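Local coordinates for uncharacterized protein AF_1796 (Archaeoglobus fulgidus, PDB 1VIM) that is of unknown function but belongs to the sugar isomerase (SIS) family and probably binds a phosphosugar-like carbohydrate derivative, perhaps as an isomerase, at residues V37-K42 and A134-V139. Residues are numbered along the deposited sequence; the frame is centred on the assembly and turned at random.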
loop_
_atom_site.group_PDB
_atom_site.type_symbol
_atom_site.label_atom_id
_atom_site.label_comp_id
_atom_site.label_asym_id
_atom_site.label_seq_id
_atom_site.Cartn_x
_atom_site.Cartn_y
_atom_site.Cartn_z
ATOM N N VAL A 37 23.840 2.408 18.828
ATOM C CA VAL A 37 23.178 3.517 18.172
ATOM C C VAL A 37 24.173 4.215 17.234
ATOM O O VAL A 37 23.847 4.483 16.087
ATOM C CB VAL A 37 22.626 4.515 19.194
ATOM C CG1 VAL A 37 22.171 5.804 18.505
ATOM C CG2 VAL A 37 21.486 3.867 20.001
ATOM N N GLY A 38 25.383 4.503 17.719
ATOM C CA GLY A 38 26.381 5.128 16.868
ATOM C C GLY A 38 26.714 4.319 15.622
ATOM O O GLY A 38 26.882 4.894 14.528
ATOM N N GLU A 39 26.833 2.992 15.773
ATOM C CA GLU A 39 27.149 2.098 14.643
ATOM C C GLU A 39 26.010 2.115 13.619
ATOM O O GLU A 39 26.238 2.107 12.401
ATOM C CB GLU A 39 27.397 0.659 15.117
ATOM C CG GLU A 39 28.673 0.493 15.929
ATOM C CD GLU A 39 28.697 -0.803 16.715
ATOM O OE1 GLU A 39 27.764 -1.632 16.559
ATOM O OE2 GLU A 39 29.659 -0.994 17.502
ATOM N N MET A 40 24.777 2.118 14.117
ATOM C CA MET A 40 23.611 2.200 13.226
ATOM C C MET A 40 23.592 3.510 12.442
ATOM O O MET A 40 23.396 3.513 11.222
ATOM C CB MET A 40 22.307 2.025 14.023
ATOM C CG MET A 40 21.048 2.178 13.179
ATOM S SD MET A 40 19.590 1.696 14.121
ATOM C CE MET A 40 18.303 1.870 12.857
ATOM N N ILE A 41 23.824 4.631 13.135
ATOM C CA ILE A 41 23.910 5.926 12.450
ATOM C C ILE A 41 25.014 5.920 11.398
ATOM O O ILE A 41 24.821 6.384 10.277
ATOM C CB ILE A 41 24.126 7.078 13.458
ATOM C CG1 ILE A 41 22.850 7.250 14.276
ATOM C CG2 ILE A 41 24.453 8.409 12.737
ATOM C CD1 ILE A 41 22.991 8.208 15.456
ATOM N N LYS A 42 26.185 5.385 11.759
ATOM C CA LYS A 42 27.295 5.312 10.825
ATOM C C LYS A 42 26.942 4.538 9.541
ATOM O O LYS A 42 27.262 4.998 8.432
ATOM C CB LYS A 42 28.526 4.692 11.497
ATOM C CG LYS A 42 29.739 4.591 10.588
ATOM N N ALA A 134 23.081 -9.902 10.881
ATOM C CA ALA A 134 23.153 -8.444 10.824
ATOM C C ALA A 134 24.543 -7.924 11.071
ATOM O O ALA A 134 25.303 -8.493 11.852
ATOM C CB ALA A 134 22.226 -7.848 11.849
ATOM N N ASP A 135 24.866 -6.825 10.414
ATOM C CA ASP A 135 26.092 -6.111 10.721
ATOM C C ASP A 135 26.003 -5.340 12.021
ATOM O O ASP A 135 27.020 -5.187 12.736
ATOM C CB ASP A 135 26.431 -5.186 9.553
ATOM C CG ASP A 135 26.690 -5.959 8.308
ATOM O OD1 ASP A 135 25.759 -6.183 7.514
ATOM O OD2 ASP A 135 27.827 -6.421 8.031
ATOM N N VAL A 136 24.808 -4.832 12.330
ATOM C CA VAL A 136 24.531 -4.105 13.559
ATOM C C VAL A 136 23.214 -4.651 14.079
ATOM O O VAL A 136 22.215 -4.729 13.335
ATOM C CB VAL A 136 24.386 -2.578 13.317
ATOM C CG1 VAL A 136 23.928 -1.874 14.560
ATOM C CG2 VAL A 136 25.710 -1.983 12.823
ATOM N N VAL A 137 23.227 -5.076 15.334
ATOM C CA VAL A 137 22.047 -5.609 16.003
ATOM C C VAL A 137 21.614 -4.561 17.020
ATOM O O VAL A 137 22.285 -4.367 18.046
ATOM C CB VAL A 137 22.363 -6.948 16.694
ATOM C CG1 VAL A 137 21.145 -7.479 17.445
ATOM C CG2 VAL A 137 22.910 -7.947 15.674
ATOM N N MET A 138 20.529 -3.853 16.705
ATOM C CA MET A 138 20.026 -2.797 17.549
ATOM C C MET A 138 18.908 -3.366 18.407
ATOM O O MET A 138 17.786 -3.588 17.930
ATOM C CB MET A 138 19.576 -1.626 16.664
ATOM C CG MET A 138 19.101 -0.402 17.396
ATOM S SD MET A 138 20.468 0.475 18.241
ATOM C CE MET A 138 19.937 0.323 19.878
ATOM N N VAL A 139 19.245 -3.688 19.657
ATOM C CA VAL A 139 18.309 -4.398 20.510
ATOM C C VAL A 139 17.349 -3.433 21.156
ATOM O O VAL A 139 17.741 -2.499 21.851
ATOM C CB VAL A 139 19.041 -5.210 21.579
ATOM C CG1 VAL A 139 18.030 -5.942 22.445
ATOM C CG2 VAL A 139 19.989 -6.203 20.912
HETATM O O HOH W 1 28.765 -3.206 14.039
#
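Met-138 and Met-40 meet with the sulfur of Met-40 against CG of Met-138, where helix 34-46 packs on strand 136-139, an outermost strand of this chain's parallel sheet: SD of Met-40 lies 3.9 Å from CG of Met-138, and the two side chains run at about a right angle. Met-40 reaches this point fully extended, with CG anti to the backbone N (chi1 177°), and also touches Val-120 and Val-122 on the neighbouring strand 118-123. Met-138 instead bends at chi2 (70°) and chi3, which brings its CE to 3.9 Å from CG2 of Val-37. Methionines suit this buried layer because their flexible, unbranched chains can bend or stretch to fit between helix and strand, with Phe-169 of helix 160-181 against Met-138 and Leu-173 against Met-40 and Val-37. Cutting Met-138 back to an alanine would probably leave the sulfur of Met-40 and CG2 of Val-37 facing a gap. Val-136, a beta-branched residue well suited to a strand, is directed toward the helix, its methyls meeting Glu-39 and Met-40: CG2 sits 3.9 Å from CB of Glu-39, and CG1 lies 4.1 Å from N of Met-40. On the Glu-39 side the packing gives way to solvent. Glu-39 gives only its aliphatic base to the valine, and its carboxylate belongs at this exposed margin, where a water bonds weakly to OE1 at 3.1 Å and more firmly to O of Asp-135 at 2.9 Å. Helix and strand axes approach to 8.4 Å in this alpha/beta layer of the SIS domain, held together directly by methyl, methylene and thioether contacts, while the polar link between the two segments is a water at the edge.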